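Local coordinates for phenol hydroxylase component phL (Pseudomonas stutzeri, PDB 3U52), which is probably the beta subunit of a multicomponent phenol hydroxylase, supporting the diiron-containing subunit that hydroxylates phenol, at residues Val129-Gly132 / Ala133-Asn137; Ile154-Gly157 / Met158-Gly162. All blocks are in the same frame, centred on the assembly; numbering follows the deposited sequence.

Interaction 1 of 2, residues Val129-Gly132 / Ala133-Asn137; sequences VELG and ANMNN
Leu131 and Met135, one helical turn apart on helix 126-143, meet through backbone and side chain together. The main-chain part is Met135 N donating to Leu131 O at 2.9 Å, one of four successive i to i+4 bonds that run from Val129 O, Glu130 O, Leu131 O and Gly132 O to the amides of Ala133 through Asn136. The straightest of them, Asn134 N to Glu130 O, has an N-H...O angle of 170°.

Followed outward, the Met135 side chain first sets CB 3.6 Å from Gly132 O. With CG turned beside the backbone N (chi1 -62°), the chain runs back along the previous turn, and CG comes to 3.4 Å from Leu131 O. SD then lies 4.5 Å from Leu131 CG, a loose apolar touch, before a bend at chi3 turns CE aside. The flexible thioether suits this place: the side chain also packs on Leu206 and on an aromatic residue of another protein chain, and it approaches a bound xenon to about 4 Å.

Asn134 takes another course, with CG anti to the backbone N (165°) and beside the carbonyl carbon. Its CB rests 3.4 Å from Leu131 O, and the Asn134 and Leu131 side chains cross obliquely, Asn134 OD1 4.1 Å from Leu131 CD1. ND2 donates to a polar side chain of another protein chain and probably to Gly157 O of helix 147-175. Ala133 CB, 3.5 Å from Glu130 O, packs its small methyl against Arg160 of that helix and Gln218 of helix 211-240.

Apolar touches are thus local to Leu131 and Met135, whose polarisable sulfur suits a neighbouring xenon. The polar ends are satisfied from other helices, Glu130 by Arg160 and Tyr227, Asn137 by Asn219, tying this turn into the bundle.

Interaction 2 of 2, residues Ile154-Gly157 / Met158-Gly162; sequences IYTG and MDRLG
Ile154 reaches forward along helix 147-175 to touch Met158, CD1 to CE at 3.9 Å, and the two chains cross at a slant. Met158 is bent at both chi2 and chi3, which curls its methyl back against the backbone, with CE 3.7 Å from Gly157 C.

Along the backbone each main-chain carbonyl from Ile154 to Gly157 accepts the amide four residues on. Arg160 N to Thr156 O, at 2.9 Å, is the most bent of the four, with an N-H...O angle of 147°. Gly157 O, given a longer bond of 3.2 Å by Leu161 N, probably has a second donor in Asn134 ND2; the lack of a side chain at Gly157 probably helps the adjoining helix come close enough to deliver it. Tyr155 OH has a weak hydrogen bond with Gln151 NE2, and its ring stacks with Tyr84.

Asp159 turns CG beside its own N (chi1 -68°), which brings the carboxylate over Tyr155 O, CG to O 3.1 Å. Two acceptors cannot bond there, and the carboxylate is instead met by Arg88 and Tyr84 at OD1 and by Trp256 at OD2. Arg160 CG lies 3.0 Å from Thr156 O before the chain leaves the helix, and its guanidinium forms salt bridges with Asp223 through NH1 and Glu130 through NE.

Buried charges of both signs are thus matched by partners on other helices, which probably keeps Asp159 and Arg160 ionised and ties this helix to its neighbours.

Both interactions are buried near the centre of the chain, on helices that follow each other in sequence, 126-143 and 147-175. They lie about 8 Å apart, centre to centre, and touch directly. Asn134 CA and Gly157 CA approach to 4.1 Å, so the glycine marks a close helix-helix passage, and Ala133 CB packs 3.5 Å from Arg160 CZ, consistent with a small residue here. The chemistry differs in its share of charge: interaction 1 supplies one carboxylate, Glu130, along with amides and apolar groups, with Met135 beside a bound xenon, whereas interaction 2 supplies Arg160 and Asp159. The Glu130-Arg160 charge pair is shared across the interface.

Interaction 1 of 2, residues Val129-Gly132 / Ala133-Asn137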
loop_
_atom_site.group_PDB
_atom_site.type_symbol
_atom_site.label_atom_id
_atom_site.label_comp_id
_atom_site.label_asym_id
_atom_site.label_seq_id
_atom_site.Cartn_x
_atom_site.Cartn_y
_atom_site.Cartn_z
ATOM N N VAL D 129 15.362 -23.351 -27.400
ATOM C CA VAL D 129 16.622 -22.829 -26.898
ATOM C C VAL D 129 16.347 -22.121 -25.566
ATOM O O VAL D 129 17.088 -22.296 -24.587
ATOM C CB VAL D 129 17.249 -21.874 -27.945
ATOM C CG1 VAL D 129 18.540 -21.190 -27.423
ATOM C CG2 VAL D 129 17.523 -22.659 -29.248
ATOM N N GLU D 130 15.257 -21.330 -25.528
ATOM C CA GLU D 130 14.814 -20.664 -24.275
ATOM C C GLU D 130 14.580 -21.703 -23.175
ATOM O O GLU D 130 14.936 -21.495 -21.987
ATOM C CB GLU D 130 13.527 -19.852 -24.558
ATOM C CG GLU D 130 13.788 -18.624 -25.444
ATOM C CD GLU D 130 14.931 -17.721 -24.936
ATOM O OE1 GLU D 130 14.916 -17.387 -23.731
ATOM O OE2 GLU D 130 15.876 -17.346 -25.704
ATOM N N LEU D 131 13.963 -22.819 -23.556
ATOM C CA LEU D 131 13.677 -23.874 -22.599
ATOM C C LEU D 131 14.991 -24.379 -22.042
ATOM O O LEU D 131 15.155 -24.414 -20.832
ATOM C CB LEU D 131 12.897 -25.035 -23.212
ATOM C CG LEU D 131 12.547 -25.995 -22.048
ATOM C CD1 LEU D 131 11.609 -25.344 -21.045
ATOM C CD2 LEU D 131 11.887 -27.172 -22.560
ATOM N N GLY D 132 15.937 -24.750 -22.916
ATOM C CA GLY D 132 17.303 -25.108 -22.473
ATOM C C GLY D 132 17.883 -24.098 -21.492
ATOM O O GLY D 132 18.435 -24.494 -20.448
ATOM N N ALA D 133 17.765 -22.797 -21.815
ATOM C CA ALA D 133 18.305 -21.706 -20.963
ATOM C C ALA D 133 17.547 -21.574 -19.636
ATOM O O ALA D 133 18.154 -21.319 -18.608
ATOM C CB ALA D 133 18.280 -20.365 -21.695
ATOM N N ASN D 134 16.227 -21.738 -19.660
ATOM C CA ASN D 134 15.480 -21.895 -18.405
ATOM C C ASN D 134 16.071 -23.033 -17.548
ATOM O O ASN D 134 16.350 -22.840 -16.367
ATOM C CB ASN D 134 13.976 -22.112 -18.689
ATOM C CG ASN D 134 13.206 -22.626 -17.503
ATOM O OD1 ASN D 134 12.896 -23.817 -17.435
ATOM N ND2 ASN D 134 12.860 -21.730 -16.560
ATOM N N MET D 135 16.278 -24.212 -18.146
ATOM C CA MET D 135 16.754 -25.368 -17.373
ATOM C C MET D 135 18.183 -25.137 -16.828
ATOM O O MET D 135 18.481 -25.465 -15.654
ATOM C CB MET D 135 16.669 -26.659 -18.190
ATOM C CG MET D 135 15.250 -27.041 -18.620
ATOM S SD MET D 135 15.369 -28.505 -19.639
ATOM C CE MET D 135 15.869 -29.700 -18.375
ATOM N N ASN D 136 19.047 -24.541 -17.652
ATOM C CA ASN D 136 20.441 -24.267 -17.227
ATOM C C ASN D 136 20.540 -23.269 -16.090
ATOM O O ASN D 136 21.342 -23.426 -15.180
ATOM C CB ASN D 136 21.274 -23.790 -18.406
ATOM C CG ASN D 136 21.505 -24.883 -19.429
ATOM O OD1 ASN D 136 21.737 -24.622 -20.622
ATOM N ND2 ASN D 136 21.416 -26.120 -18.971
ATOM N N ASN D 137 19.677 -22.254 -16.127
ATOM C CA ASN D 137 19.635 -21.268 -15.053
ATOM C C ASN D 137 18.975 -21.766 -13.792
ATOM O O ASN D 137 19.379 -21.323 -12.719
ATOM C CB ASN D 137 18.980 -19.956 -15.575
ATOM C CG ASN D 137 19.928 -19.191 -16.507
ATOM O OD1 ASN D 137 19.680 -19.011 -17.737
ATOM N ND2 ASN D 137 21.018 -18.739 -15.929
#

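Interaction 2 of 2, residues Ile154-Gly157 / Met158-Gly162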
loop_
_atom_site.group_PDB
_atom_site.type_symbol
_atom_site.label_atom_id
_atom_site.label_comp_id
_atom_site.label_asym_id
_atom_site.label_seq_id
_atom_site.Cartn_x
_atom_site.Cartn_y
_atom_site.Cartn_z
ATOM N N ILE D 154 17.790 -17.404 -10.977
ATOM C CA ILE D 154 16.384 -17.765 -11.019
ATOM C C ILE D 154 15.571 -16.693 -11.794
ATOM O O ILE D 154 14.691 -17.046 -12.567
ATOM C CB ILE D 154 15.732 -18.070 -9.630
ATOM C CG1 ILE D 154 14.345 -18.692 -9.827
ATOM C CG2 ILE D 154 15.545 -16.792 -8.798
ATOM C CD1 ILE D 154 14.250 -20.180 -9.708
ATOM N N TYR D 155 15.870 -15.408 -11.592
ATOM C CA TYR D 155 15.170 -14.331 -12.335
ATOM C C TYR D 155 15.369 -14.516 -13.852
ATOM O O TYR D 155 14.418 -14.490 -14.631
ATOM C CB TYR D 155 15.698 -12.947 -11.903
ATOM C CG TYR D 155 15.423 -12.610 -10.442
ATOM C CD1 TYR D 155 16.215 -11.704 -9.754
ATOM C CD2 TYR D 155 14.329 -13.194 -9.758
ATOM C CE1 TYR D 155 15.962 -11.410 -8.396
ATOM C CE2 TYR D 155 14.073 -12.895 -8.413
ATOM C CZ TYR D 155 14.899 -11.990 -7.772
ATOM O OH TYR D 155 14.737 -11.711 -6.449
ATOM N N THR D 156 16.602 -14.746 -14.261
ATOM C CA THR D 156 16.877 -14.914 -15.692
ATOM C C THR D 156 16.238 -16.210 -16.266
ATOM O O THR D 156 15.709 -16.195 -17.387
ATOM C CB THR D 156 18.395 -14.673 -16.036
ATOM O OG1 THR D 156 18.511 -14.169 -17.391
ATOM C CG2 THR D 156 19.183 -15.911 -15.914
ATOM N N GLY D 157 16.244 -17.301 -15.503
ATOM C CA GLY D 157 15.594 -18.551 -15.956
ATOM C C GLY D 157 14.090 -18.394 -16.116
ATOM O O GLY D 157 13.490 -18.935 -17.054
ATOM N N MET D 158 13.463 -17.657 -15.204
ATOM C CA MET D 158 12.045 -17.362 -15.342
ATOM C C MET D 158 11.756 -16.426 -16.539
ATOM O O MET D 158 10.795 -16.648 -17.255
ATOM C CB MET D 158 11.450 -16.851 -14.011
ATOM C CG MET D 158 11.455 -17.917 -12.849
ATOM S SD MET D 158 11.180 -19.660 -13.380
ATOM C CE MET D 158 12.871 -20.393 -13.312
ATOM N N ASP D 159 12.619 -15.448 -16.787
ATOM C CA ASP D 159 12.543 -14.604 -18.002
ATOM C C ASP D 159 12.622 -15.467 -19.269
ATOM O O ASP D 159 11.904 -15.226 -20.214
ATOM C CB ASP D 159 13.735 -13.666 -18.042
ATOM C CG ASP D 159 13.705 -12.602 -16.941
ATOM O OD1 ASP D 159 12.624 -12.356 -16.369
ATOM O OD2 ASP D 159 14.780 -12.022 -16.644
ATOM N N ARG D 160 13.500 -16.479 -19.272
ATOM C CA ARG D 160 13.671 -17.343 -20.472
ATOM C C ARG D 160 12.407 -18.124 -20.754
ATOM O O ARG D 160 12.041 -18.285 -21.913
ATOM C CB ARG D 160 14.889 -18.314 -20.380
ATOM C CG ARG D 160 16.199 -17.721 -19.946
ATOM C CD ARG D 160 16.590 -16.453 -20.743
ATOM N NE ARG D 160 17.016 -16.736 -22.110
ATOM C CZ ARG D 160 18.275 -16.948 -22.494
ATOM N NH1 ARG D 160 19.281 -16.877 -21.618
ATOM N NH2 ARG D 160 18.523 -17.222 -23.771
ATOM N N LEU D 161 11.748 -18.612 -19.715
ATOM C CA LEU D 161 10.465 -19.278 -19.868
ATOM C C LEU D 161 9.400 -18.307 -20.413
ATOM O O LEU D 161 8.676 -18.668 -21.315
ATOM C CB LEU D 161 9.998 -19.824 -18.535
ATOM C CG LEU D 161 8.601 -20.416 -18.545
ATOM C CD1 LEU D 161 8.614 -21.680 -19.474
ATOM C CD2 LEU D 161 8.091 -20.715 -17.115
ATOM N N GLY D 162 9.324 -17.098 -19.853
ATOM C CA GLY D 162 8.477 -16.007 -20.389
ATOM C C GLY D 162 8.763 -15.705 -21.853
ATOM O O GLY D 162 7.853 -15.619 -22.648
#